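Long-range contacts in ESAT-6/WXG100 secretion system protein (Streptococcus gallolyticus, PDB 7JQE), which forms the extracellular region of EsaA, a membrane subunit of the bacterial type VIIb secretion system, and probably serves in the export of toxins: residues Gln133-Asp138 with Asp170-Ala175; Ala175-Ile180 with Leu455-Ile460; Ser272-Pro277 with Ala354-Ile359; Thr327-Ser332 with Leu377-Asn382. All coordinates share one frame; numbering follows the deposited sequence.

Four contacts show how an elongated chain is organised by long-range pairings. Contacts 1 and 2 lie in the helical part, their centres 11 Å apart; both use helix 169-179, share Ala175, and follow one another along the chain. Contacts 3 and 4 lie on the opposite side of the chain's centre, in a β domain where two antiparallel sheets pack together, their centres about 107 to 118 Å from those of contacts 1 and 2; these centres too are 11 Å apart, and their segments alternate in sequence. That β domain is inserted between the segments of contact 2, so the chain runs out and returns. All four touch the second subunit, so the dimer is joined at widely separated places.

Contact 1 (Gln133-Asp138 with Asp170-Ala175); sequences QYFNSD and DSVKSA
The ring of Phe135 meets the methyl CG2 of Val172 at its edge, near the ring plane, with Phe135 CD1 4.3 Å from Val172 CG2. On the Phe135 side chain Val167 and Val473 also pack, the latter from helix 462-491. The second aromatic ring, that of Tyr134, turns away from helix 169-179 toward Phe468 of the same chain, the two planes inclined by about 30°, and its hydroxyl is hydrogen-bonded to Gln133 of the second subunit.

Because the Phe135 ring gives an edge contact and the Tyr134 ring points elsewhere, the backbone carbonyls at the end of helix 102-135 do most of the touching. The methyl CB of Ala175 faces two of them, 3.3 Å from Gln133 O and 3.3 Å from Tyr134 O. Farther along, Phe135 O lies 3.5 Å from Ser171 CB.

Asn136 completes the contact from the loop. Its CB rests beside Ala175 CB, and because CG stands opposite the backbone N (chi1 -156°) the amide reaches across the helix, bringing ND2 to 3.5 Å from Ser174 CB. The hydroxyl of Ser174 is engaged within its own helix: OG donates to Asp170 O from above the carbonyl plane, and that oxygen also accepts from Ser174 N. Asn136, with positive phi, is where the chain leaves helical geometry, and the whole is a helix C-terminus packed against the flank of a second helix through a small alanine.

Contact 2 (Ala175-Ile180 with Leu455-Ile460); sequences ALANQI and LTFDNI
Ala177 offers a small bump on the helix, and two larger side chains close on it. Its CB lies at the edge of the Phe457 ring, near the ring plane, 3.4 Å from Phe457 CE1, while the CD1 methyl of Ile460 approaches the same carbon at 4.2 Å. The ring gets there because Phe457 CG is anti to its backbone N (chi1 -178°), which swings the phenyl group across to the helix although the CB of Phe457 does not aim there.

Two longer side chains flank it, Leu176 on the same turn and Ile180 just past the helix end. The Leu176 branch CD2 meets the Ile460 branch CG2 at 3.9 Å, the side chains crossing at a slant. Ile180 extends its CD1 methyl to 4.2 Å from Leu455 CD2, these two side chains lying at about a right angle, and also comes near Ile460 CD1. Ile460 is thus the projection that fits among Leu176, Ala177 and Ile180, its two branches serving different neighbours.

The loop is shaped by a type I turn from Phe457 to Ile460, overlapped by an ST motif that begins one residue earlier, Thr456 OG1 accepting from Asn459 N. Leu455 also packs on Leu455 of the second subunit. Beside one polar tie, Lys173 NZ to Asp458 O, the segments themselves meet by apolar packing, a largely buried hydrophobic junction that forms part of the dimer interface.

Contact 3 (Ser272-Pro277 with Ala354-Ile359); sequences SVDVAP and AQSLKI
Leu357 O is gripped by two groups of the facing strand: Val273 N donates to it over 2.9 Å, nearly straight and in the carbonyl plane, and Ser272 CA makes a CA-H...O contact with Leu357 O at 3.1 Å. The return bond from Leu357 N to Val273 O, also 2.9 Å, completes an antiparallel hydrogen-bonded pair. Val275 and Gln355 make a second such pair, again 2.9 Å from Val275 N to Gln355 O, but more bent, at 137°. Between them Asp274 faces Ser356 in a non-hydrogen-bonded pair.

Both carboxylate oxygens of Asp274 are engaged. Ser356 OG donates to Asp274 OD2 over 3.0 Å, arriving nearly along the C-O axis, while OD1 forms a salt bridge with Arg383 of the second subunit, probably steadying the negative charge. Ser356 reaches its acceptor with OG beside the backbone N, opposite the carbonyl carbon (chi1 -58°).

With Asp274 and Ser356 lie Ser272 and the folded Lys358 chain, whose CD is 3.7 Å from Ser272 OG. The face carrying Val273, Val275 and Leu357 is mainly apolar, although Gln355 also starts from it. Val273 and Leu357 stand side by side, and Val275 CG2 touches Leu357 CD1 at 3.8 Å, the two side chains crossing at about a right angle. Ile359 and Leu357 also pack on Phe341 of strand 337-341.

The backbone of Asp274 bonds onward to the second subunit. Strand 355-363 lies between strands 268-275 and 337-341 in an antiparallel sheet of three strands within this chain, its hydrophobic face turned toward the other sheet of a β-sandwich-like domain.

Contact 4 (Thr327-Ser332 with Leu377-Asn382); sequences TTVTIS and LNIGDN
Backbone hydrogen bonds set the register between Thr330 and Asn378, an antiparallel hydrogen-bonded pair: Thr330 N lies 2.9 Å from Asn378 O, and Asn378 N lies 3.0 Å from Thr330 O. Toward the turn the pairing weakens, and Gly380 N reaches Thr328 O only by a weak bond.

Side-chain hydrogen bonds converge on one amide. Asn378 ND2 donates to Ser332 OG over 2.9 Å, the hydroxyl lying in the amide plane, and to Thr330 OG1 over 3.1 Å, where the partner is tilted 27° from that plane and the bond is bent. Two acceptors on one strand thus fix the rotation of this carboxamide. Thr330 OG1 is placed between its backbone N and carbonyl carbon (chi1 68°), turning it to the amide.

Apolar packing occupies the other face. Val329 and Ile379 stand side by side, Val329 CG1 being 3.9 Å from Ile379 CG1, and the same methyl meets Leu377 CD1 at 4.0 Å. Phe341 and Met386 of the same chain pack around them.

Strands 369-379 and 382-392 are joined by a type II' turn from Ile379 to Asn382, a tight β-hairpin, to which strand 327-335 adds on the other side within a four-stranded antiparallel sheet.

Contact 1 (Gln133-Asp138 with Asp170-Ala175)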
loop_
_atom_site.group_PDB
_atom_site.type_symbol
_atom_site.label_atom_id
_atom_site.label_comp_id
_atom_site.label_asym_id
_atom_site.label_seq_id
_atom_site.Cartn_x
_atom_site.Cartn_y
_atom_site.Cartn_z
ATOM N N GLN A 133 29.424 25.401 23.362
ATOM C CA GLN A 133 28.794 24.086 23.323
ATOM C C GLN A 133 27.295 24.179 23.582
ATOM O O GLN A 133 26.489 23.593 22.849
ATOM C CB GLN A 133 29.453 23.157 24.348
ATOM C CG GLN A 133 30.801 22.589 23.935
ATOM C CD GLN A 133 30.669 21.397 23.003
ATOM O OE1 GLN A 133 30.284 20.304 23.424
ATOM N NE2 GLN A 133 30.981 21.604 21.728
ATOM N N TYR A 134 26.902 24.914 24.624
ATOM C CA TYR A 134 25.530 24.892 25.119
ATOM C C TYR A 134 24.676 26.048 24.625
ATOM O O TYR A 134 23.463 25.878 24.463
ATOM C CB TYR A 134 25.516 24.895 26.650
ATOM C CG TYR A 134 26.083 23.643 27.281
ATOM C CD1 TYR A 134 27.448 23.512 27.512
ATOM C CD2 TYR A 134 25.255 22.592 27.653
ATOM C CE1 TYR A 134 27.971 22.367 28.093
ATOM C CE2 TYR A 134 25.768 21.444 28.232
ATOM C CZ TYR A 134 27.126 21.337 28.453
ATOM O OH TYR A 134 27.636 20.195 29.033
ATOM N N PHE A 135 25.266 27.213 24.379
ATOM C CA PHE A 135 24.503 28.394 24.007
ATOM C C PHE A 135 24.659 28.780 22.546
ATOM O O PHE A 135 23.907 29.636 22.068
ATOM C CB PHE A 135 24.907 29.585 24.891
ATOM C CG PHE A 135 24.732 29.336 26.366
ATOM C CD1 PHE A 135 23.702 28.532 26.828
ATOM C CD2 PHE A 135 25.603 29.899 27.289
ATOM C CE1 PHE A 135 23.541 28.300 28.186
ATOM C CE2 PHE A 135 25.447 29.671 28.643
ATOM C CZ PHE A 135 24.416 28.871 29.093
ATOM N N ASN A 136 25.615 28.191 21.832
ATOM C CA ASN A 136 25.850 28.372 20.403
ATOM C C ASN A 136 26.591 29.670 20.105
ATOM O O ASN A 136 26.818 29.975 18.930
ATOM C CB ASN A 136 24.550 28.334 19.583
ATOM C CG ASN A 136 24.785 27.945 18.140
ATOM O OD1 ASN A 136 25.729 27.218 17.826
ATOM N ND2 ASN A 136 23.927 28.431 17.250
ATOM N N SER A 137 26.967 30.445 21.118
ATOM C CA SER A 137 27.818 31.615 20.939
ATOM C C SER A 137 28.679 31.767 22.189
ATOM O O SER A 137 28.669 30.908 23.077
ATOM C CB SER A 137 26.980 32.868 20.656
ATOM O OG SER A 137 26.234 33.248 21.797
ATOM N N ASP A 138 29.427 32.861 22.261
ATOM C CA ASP A 138 30.281 33.167 23.408
ATOM C C ASP A 138 29.713 34.401 24.099
ATOM O O ASP A 138 29.987 35.534 23.695
ATOM C CB ASP A 138 31.727 33.384 22.972
ATOM C CG ASP A 138 32.648 33.710 24.138
ATOM O OD1 ASP A 138 32.181 33.687 25.297
ATOM O OD2 ASP A 138 33.842 33.991 23.894
ATOM N N ASP A 170 15.837 29.073 21.506
ATOM C CA ASP A 170 16.209 28.745 20.133
ATOM C C ASP A 170 17.712 28.550 20.000
ATOM O O ASP A 170 18.165 27.604 19.344
ATOM C CB ASP A 170 15.722 29.836 19.178
ATOM C CG ASP A 170 14.234 29.741 18.890
ATOM O OD1 ASP A 170 13.675 28.626 18.994
ATOM O OD2 ASP A 170 13.623 30.779 18.554
ATOM N N SER A 171 18.502 29.435 20.617
ATOM C CA SER A 171 19.952 29.287 20.563
ATOM C C SER A 171 20.385 27.952 21.151
ATOM O O SER A 171 21.239 27.261 20.581
ATOM C CB SER A 171 20.621 30.448 21.294
ATOM O OG SER A 171 20.220 31.687 20.736
ATOM N N VAL A 172 19.797 27.562 22.283
ATOM C CA VAL A 172 20.125 26.271 22.881
ATOM C C VAL A 172 19.726 25.136 21.946
ATOM O O VAL A 172 20.443 24.136 21.817
ATOM C CB VAL A 172 19.451 26.133 24.259
ATOM C CG1 VAL A 172 19.762 24.777 24.870
ATOM C CG2 VAL A 172 19.900 27.258 25.186
ATOM N N LYS A 173 18.577 25.272 21.279
ATOM C CA LYS A 173 18.143 24.230 20.357
ATOM C C LYS A 173 19.146 24.055 19.223
ATOM O O LYS A 173 19.478 22.925 18.844
ATOM C CB LYS A 173 16.751 24.553 19.812
ATOM C CG LYS A 173 16.086 23.404 19.077
ATOM C CD LYS A 173 14.639 23.731 18.724
ATOM C CE LYS A 173 13.900 22.502 18.197
ATOM N NZ LYS A 173 12.490 22.816 17.830
ATOM N N SER A 174 19.655 25.166 18.680
ATOM C CA SER A 174 20.681 25.077 17.646
ATOM C C SER A 174 21.953 24.435 18.189
ATOM O O SER A 174 22.608 23.649 17.494
ATOM C CB SER A 174 20.981 26.464 17.083
ATOM O OG SER A 174 19.789 27.156 16.760
ATOM N N ALA A 175 22.319 24.757 19.432
ATOM C CA ALA A 175 23.518 24.164 20.015
ATOM C C ALA A 175 23.338 22.667 20.232
ATOM O O ALA A 175 24.265 21.885 19.989
ATOM C CB ALA A 175 23.877 24.866 21.328
#

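Contact 2 (Ala175-Ile180 with Leu455-Ile460)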
loop_
_atom_site.group_PDB
_atom_site.type_symbol
_atom_site.label_atom_id
_atom_site.label_comp_id
_atom_site.label_asym_id
_atom_site.label_seq_id
_atom_site.Cartn_x
_atom_site.Cartn_y
_atom_site.Cartn_z
ATOM N N ALA A 175 22.319 24.757 19.432
ATOM C CA ALA A 175 23.518 24.164 20.015
ATOM C C ALA A 175 23.338 22.667 20.232
ATOM O O ALA A 175 24.265 21.885 19.989
ATOM C CB ALA A 175 23.877 24.866 21.328
ATOM N N LEU A 176 22.157 22.247 20.687
ATOM C CA LEU A 176 21.908 20.818 20.847
ATOM C C LEU A 176 21.901 20.112 19.496
ATOM O O LEU A 176 22.440 19.007 19.364
ATOM C CB LEU A 176 20.588 20.593 21.583
ATOM C CG LEU A 176 20.240 19.144 21.923
ATOM C CD1 LEU A 176 21.284 18.538 22.858
ATOM C CD2 LEU A 176 18.840 19.050 22.521
ATOM N N ALA A 177 21.306 20.740 18.478
ATOM C CA ALA A 177 21.333 20.166 17.137
ATOM C C ALA A 177 22.765 19.968 16.652
ATOM O O ALA A 177 23.081 18.946 16.030
ATOM C CB ALA A 177 20.553 21.055 16.168
ATOM N N ASN A 178 23.651 20.930 16.934
ATOM C CA ASN A 178 25.037 20.802 16.491
ATOM C C ASN A 178 25.703 19.568 17.080
ATOM O O ASN A 178 26.636 19.022 16.483
ATOM C CB ASN A 178 25.832 22.054 16.860
ATOM C CG ASN A 178 25.505 23.233 15.968
ATOM O OD1 ASN A 178 25.149 23.061 14.804
ATOM N ND2 ASN A 178 25.622 24.439 16.510
ATOM N N GLN A 179 25.241 19.114 18.244
ATOM C CA GLN A 179 25.823 17.931 18.866
ATOM C C GLN A 179 25.384 16.640 18.190
ATOM O O GLN A 179 26.044 15.611 18.365
ATOM C CB GLN A 179 25.459 17.886 20.352
ATOM C CG GLN A 179 25.807 19.156 21.119
ATOM C CD GLN A 179 27.302 19.389 21.218
ATOM O OE1 GLN A 179 28.014 18.652 21.902
ATOM N NE2 GLN A 179 27.787 20.413 20.524
ATOM N N ILE A 180 24.280 16.660 17.441
ATOM C CA ILE A 180 23.825 15.483 16.706
ATOM C C ILE A 180 23.639 15.860 15.241
ATOM O O ILE A 180 22.636 15.502 14.612
ATOM C CB ILE A 180 22.530 14.904 17.306
ATOM C CG1 ILE A 180 21.492 16.005 17.523
ATOM C CG2 ILE A 180 22.820 14.176 18.607
ATOM C CD1 ILE A 180 20.132 15.475 17.924
ATOM N N LEU A 455 14.846 12.103 12.670
ATOM C CA LEU A 455 14.615 13.142 13.664
ATOM C C LEU A 455 14.909 14.484 13.007
ATOM O O LEU A 455 16.018 14.704 12.509
ATOM C CB LEU A 455 15.488 12.942 14.902
ATOM C CG LEU A 455 15.362 14.067 15.938
ATOM C CD1 LEU A 455 13.939 14.131 16.476
ATOM C CD2 LEU A 455 16.376 13.922 17.075
ATOM N N THR A 456 13.914 15.360 12.975
ATOM C CA THR A 456 14.072 16.671 12.368
ATOM C C THR A 456 14.502 17.688 13.421
ATOM O O THR A 456 14.296 17.502 14.622
ATOM C CB THR A 456 12.772 17.129 11.714
ATOM O OG1 THR A 456 11.744 17.193 12.711
ATOM C CG2 THR A 456 12.341 16.155 10.597
ATOM N N PHE A 457 15.109 18.779 12.950
ATOM C CA PHE A 457 15.477 19.861 13.852
ATOM C C PHE A 457 14.301 20.281 14.723
ATOM O O PHE A 457 14.466 20.534 15.922
ATOM C CB PHE A 457 15.997 21.055 13.052
ATOM C CG PHE A 457 16.443 22.202 13.908
ATOM C CD1 PHE A 457 17.719 22.224 14.442
ATOM C CD2 PHE A 457 15.586 23.256 14.184
ATOM C CE1 PHE A 457 18.135 23.277 15.237
ATOM C CE2 PHE A 457 15.996 24.316 14.976
ATOM C CZ PHE A 457 17.272 24.325 15.506
ATOM N N ASP A 458 13.104 20.354 14.140
ATOM C CA ASP A 458 11.959 20.886 14.873
ATOM C C ASP A 458 11.453 19.900 15.914
ATOM O O ASP A 458 11.079 20.298 17.024
ATOM C CB ASP A 458 10.836 21.254 13.906
ATOM C CG ASP A 458 11.227 22.364 12.958
ATOM O OD1 ASP A 458 11.941 23.294 13.392
ATOM O OD2 ASP A 458 10.824 22.302 11.777
ATOM N N ASN A 459 11.421 18.613 15.576
ATOM C CA ASN A 459 10.888 17.619 16.498
ATOM C C ASN A 459 11.803 17.352 17.686
ATOM O O ASN A 459 11.443 16.540 18.545
ATOM C CB ASN A 459 10.606 16.316 15.755
ATOM C CG ASN A 459 9.528 16.474 14.705
ATOM O OD1 ASN A 459 9.537 15.792 13.681
ATOM N ND2 ASN A 459 8.594 17.389 14.949
ATOM N N ILE A 460 12.966 18.001 17.758
ATOM C CA ILE A 460 13.793 17.912 18.957
ATOM C C ILE A 460 12.968 18.387 20.144
ATOM O O ILE A 460 12.509 19.535 20.180
ATOM C CB ILE A 460 15.075 18.733 18.790
ATOM C CG1 ILE A 460 15.905 18.198 17.620
ATOM C CG2 ILE A 460 15.886 18.722 20.072
ATOM C CD1 ILE A 460 17.274 18.833 17.512
#

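Contact 3 (Ser272-Pro277 with Ala354-Ile359)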
loop_
_atom_site.group_PDB
_atom_site.type_symbol
_atom_site.label_atom_id
_atom_site.label_comp_id
_atom_site.label_asym_id
_atom_site.label_seq_id
_atom_site.Cartn_x
_atom_site.Cartn_y
_atom_site.Cartn_z
ATOM N N SER A 272 -37.686 -28.546 -50.202
ATOM C CA SER A 272 -38.278 -29.227 -51.344
ATOM C C SER A 272 -39.185 -30.342 -50.848
ATOM O O SER A 272 -38.753 -31.206 -50.078
ATOM C CB SER A 272 -37.193 -29.786 -52.270
ATOM O OG SER A 272 -37.766 -30.380 -53.423
ATOM N N VAL A 273 -40.438 -30.325 -51.295
ATOM C CA VAL A 273 -41.423 -31.331 -50.919
ATOM C C VAL A 273 -41.882 -32.064 -52.172
ATOM O O VAL A 273 -41.883 -31.506 -53.275
ATOM C CB VAL A 273 -42.622 -30.696 -50.179
ATOM C CG1 VAL A 273 -43.245 -29.597 -51.028
ATOM C CG2 VAL A 273 -43.657 -31.755 -49.826
ATOM N N ASP A 274 -42.264 -33.329 -51.999
ATOM C CA ASP A 274 -42.745 -34.165 -53.095
ATOM C C ASP A 274 -44.266 -34.251 -53.010
ATOM O O ASP A 274 -44.809 -34.937 -52.138
ATOM C CB ASP A 274 -42.112 -35.556 -53.049
ATOM C CG ASP A 274 -40.596 -35.514 -53.121
ATOM O OD1 ASP A 274 -39.940 -36.221 -52.327
ATOM O OD2 ASP A 274 -40.056 -34.765 -53.962
ATOM N N VAL A 275 -44.949 -33.553 -53.911
ATOM C CA VAL A 275 -46.401 -33.553 -53.953
ATOM C C VAL A 275 -46.867 -34.482 -55.066
ATOM O O VAL A 275 -46.132 -34.796 -56.008
ATOM C CB VAL A 275 -46.974 -32.130 -54.145
ATOM C CG1 VAL A 275 -46.574 -31.231 -52.984
ATOM C CG2 VAL A 275 -46.511 -31.546 -55.470
ATOM N N ALA A 276 -48.118 -34.932 -54.956
ATOM C CA ALA A 276 -48.722 -35.827 -55.930
ATOM C C ALA A 276 -50.229 -35.621 -55.914
ATOM O O ALA A 276 -50.809 -35.428 -54.836
ATOM C CB ALA A 276 -48.393 -37.295 -55.644
ATOM N N PRO A 277 -50.883 -35.652 -57.072
ATOM C CA PRO A 277 -52.338 -35.473 -57.103
ATOM C C PRO A 277 -53.057 -36.625 -56.418
ATOM O O PRO A 277 -52.500 -37.702 -56.193
ATOM C CB PRO A 277 -52.658 -35.428 -58.601
ATOM C CG PRO A 277 -51.536 -36.185 -59.244
ATOM C CD PRO A 277 -50.320 -35.879 -58.415
ATOM N N ALA A 354 -47.172 -36.186 -60.128
ATOM C CA ALA A 354 -46.133 -36.214 -59.107
ATOM C C ALA A 354 -45.041 -35.211 -59.448
ATOM O O ALA A 354 -44.645 -35.068 -60.607
ATOM C CB ALA A 354 -45.543 -37.622 -58.983
ATOM N N GLN A 355 -44.544 -34.518 -58.428
ATOM C CA GLN A 355 -43.742 -33.330 -58.680
ATOM C C GLN A 355 -43.038 -32.921 -57.396
ATOM O O GLN A 355 -43.398 -33.366 -56.303
ATOM C CB GLN A 355 -44.626 -32.194 -59.207
ATOM C CG GLN A 355 -43.917 -30.929 -59.623
ATOM C CD GLN A 355 -44.849 -29.992 -60.369
ATOM O OE1 GLN A 355 -45.942 -30.387 -60.783
ATOM N NE2 GLN A 355 -44.426 -28.747 -60.544
ATOM N N SER A 356 -42.021 -32.077 -57.545
ATOM C CA SER A 356 -41.306 -31.489 -56.422
ATOM C C SER A 356 -41.533 -29.984 -56.418
ATOM O O SER A 356 -41.500 -29.342 -57.471
ATOM C CB SER A 356 -39.805 -31.794 -56.490
ATOM O OG SER A 356 -39.569 -33.192 -56.515
ATOM N N LEU A 357 -41.768 -29.429 -55.234
ATOM C CA LEU A 357 -41.987 -28.000 -55.069
ATOM C C LEU A 357 -40.967 -27.434 -54.093
ATOM O O LEU A 357 -40.632 -28.072 -53.089
ATOM C CB LEU A 357 -43.405 -27.703 -54.571
ATOM C CG LEU A 357 -44.566 -28.152 -55.457
ATOM C CD1 LEU A 357 -45.898 -27.806 -54.805
ATOM C CD2 LEU A 357 -44.468 -27.535 -56.847
ATOM N N LYS A 358 -40.476 -26.237 -54.393
ATOM C CA LYS A 358 -39.497 -25.549 -53.567
ATOM C C LYS A 358 -40.186 -24.403 -52.841
ATOM O O LYS A 358 -40.937 -23.637 -53.453
ATOM C CB LYS A 358 -38.338 -25.028 -54.422
ATOM C CG LYS A 358 -37.832 -26.040 -55.442
ATOM C CD LYS A 358 -36.947 -27.096 -54.803
ATOM C CE LYS A 358 -35.593 -26.509 -54.438
ATOM N NZ LYS A 358 -34.918 -25.921 -55.631
ATOM N N ILE A 359 -39.940 -24.292 -51.540
ATOM C CA ILE A 359 -40.571 -23.281 -50.703
ATOM C C ILE A 359 -39.487 -22.433 -50.061
ATOM O O ILE A 359 -38.577 -22.962 -49.413
ATOM C CB ILE A 359 -41.478 -23.919 -49.636
ATOM C CG1 ILE A 359 -42.544 -24.788 -50.310
ATOM C CG2 ILE A 359 -42.124 -22.844 -48.776
ATOM C CD1 ILE A 359 -43.484 -25.472 -49.345
#

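Contact 4 (Thr327-Ser332 with Leu377-Asn382)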
loop_
_atom_site.group_PDB
_atom_site.type_symbol
_atom_site.label_atom_id
_atom_site.label_comp_id
_atom_site.label_asym_id
_atom_site.label_seq_id
_atom_site.Cartn_x
_atom_site.Cartn_y
_atom_site.Cartn_z
ATOM N N THR A 327 -55.053 -31.027 -58.332
ATOM C CA THR A 327 -54.956 -30.919 -56.881
ATOM C C THR A 327 -54.199 -29.648 -56.528
ATOM O O THR A 327 -53.082 -29.432 -57.011
ATOM C CB THR A 327 -54.257 -32.141 -56.277
ATOM O OG1 THR A 327 -54.771 -33.336 -56.883
ATOM C CG2 THR A 327 -54.500 -32.201 -54.781
ATOM N N THR A 328 -54.805 -28.814 -55.689
ATOM C CA THR A 328 -54.280 -27.493 -55.372
ATOM C C THR A 328 -53.493 -27.546 -54.066
ATOM O O THR A 328 -54.019 -27.974 -53.032
ATOM C CB THR A 328 -55.413 -26.470 -55.279
ATOM O OG1 THR A 328 -56.301 -26.835 -54.215
ATOM C CG2 THR A 328 -56.193 -26.421 -56.591
ATOM N N VAL A 329 -52.238 -27.107 -54.118
ATOM C CA VAL A 329 -51.350 -27.063 -52.963
ATOM C C VAL A 329 -51.136 -25.607 -52.577
ATOM O O VAL A 329 -50.892 -24.759 -53.443
ATOM C CB VAL A 329 -50.010 -27.758 -53.267
ATOM C CG1 VAL A 329 -49.095 -27.717 -52.050
ATOM C CG2 VAL A 329 -50.253 -29.192 -53.724
ATOM N N THR A 330 -51.222 -25.316 -51.277
ATOM C CA THR A 330 -51.202 -23.939 -50.802
ATOM C C THR A 330 -50.388 -23.821 -49.520
ATOM O O THR A 330 -50.040 -24.814 -48.875
ATOM C CB THR A 330 -52.617 -23.406 -50.546
ATOM O OG1 THR A 330 -53.188 -24.093 -49.424
ATOM C CG2 THR A 330 -53.495 -23.611 -51.771
ATOM N N ILE A 331 -50.103 -22.573 -49.157
ATOM C CA ILE A 331 -49.412 -22.213 -47.923
ATOM C C ILE A 331 -50.318 -21.257 -47.161
ATOM O O ILE A 331 -50.619 -20.163 -47.653
ATOM C CB ILE A 331 -48.048 -21.561 -48.205
ATOM C CG1 ILE A 331 -47.113 -22.545 -48.910
ATOM C CG2 ILE A 331 -47.433 -21.028 -46.921
ATOM C CD1 ILE A 331 -46.062 -21.873 -49.765
ATOM N N SER A 332 -50.748 -21.657 -45.966
ATOM C CA SER A 332 -51.714 -20.876 -45.207
ATOM C C SER A 332 -51.237 -20.658 -43.776
ATOM O O SER A 332 -50.394 -21.392 -43.256
ATOM C CB SER A 332 -53.092 -21.554 -45.191
ATOM O OG SER A 332 -53.058 -22.761 -44.451
ATOM N N LEU A 377 -49.006 -26.361 -44.577
ATOM C CA LEU A 377 -48.875 -26.817 -45.956
ATOM C C LEU A 377 -50.090 -27.669 -46.299
ATOM O O LEU A 377 -50.282 -28.746 -45.723
ATOM C CB LEU A 377 -47.585 -27.610 -46.165
ATOM C CG LEU A 377 -47.400 -28.208 -47.567
ATOM C CD1 LEU A 377 -47.245 -27.112 -48.611
ATOM C CD2 LEU A 377 -46.219 -29.170 -47.617
ATOM N N ASN A 378 -50.908 -27.186 -47.228
ATOM C CA ASN A 378 -52.136 -27.864 -47.627
ATOM C C ASN A 378 -51.925 -28.555 -48.968
ATOM O O ASN A 378 -51.641 -27.894 -49.973
ATOM C CB ASN A 378 -53.302 -26.878 -47.713
ATOM C CG ASN A 378 -53.507 -26.105 -46.423
ATOM O OD1 ASN A 378 -54.074 -26.622 -45.459
ATOM N ND2 ASN A 378 -53.047 -24.857 -46.399
ATOM N N ILE A 379 -52.056 -29.879 -48.978
ATOM C CA ILE A 379 -52.060 -30.677 -50.200
ATOM C C ILE A 379 -53.417 -31.366 -50.246
ATOM O O ILE A 379 -53.637 -32.360 -49.543
ATOM C CB ILE A 379 -50.920 -31.699 -50.242
ATOM C CG1 ILE A 379 -49.568 -31.009 -50.041
ATOM C CG2 ILE A 379 -50.962 -32.485 -51.555
ATOM C CD1 ILE A 379 -48.401 -31.967 -49.945
ATOM N N GLY A 380 -54.329 -30.846 -51.063
ATOM C CA GLY A 380 -55.682 -31.369 -51.044
ATOM C C GLY A 380 -56.314 -31.153 -49.683
ATOM O O GLY A 380 -56.200 -30.078 -49.082
ATOM N N ASP A 381 -56.982 -32.191 -49.180
ATOM C CA ASP A 381 -57.577 -32.153 -47.847
ATOM C C ASP A 381 -56.564 -32.398 -46.734
ATOM O O ASP A 381 -56.954 -32.413 -45.560
ATOM C CB ASP A 381 -58.710 -33.180 -47.744
ATOM C CG ASP A 381 -59.966 -32.740 -48.477
ATOM O OD1 ASP A 381 -60.236 -31.520 -48.522
ATOM O OD2 ASP A 381 -60.684 -33.616 -49.005
ATOM N N ASN A 382 -55.289 -32.589 -47.068
ATOM C CA ASN A 382 -54.239 -32.787 -46.077
ATOM C C ASN A 382 -53.679 -31.439 -45.636
ATOM O O ASN A 382 -53.367 -30.586 -46.474
ATOM C CB ASN A 382 -53.120 -33.659 -46.650
ATOM C CG ASN A 382 -53.495 -35.125 -46.721
ATOM O OD1 ASN A 382 -54.222 -35.634 -45.871
ATOM N ND2 ASN A 382 -52.990 -35.814 -47.735
#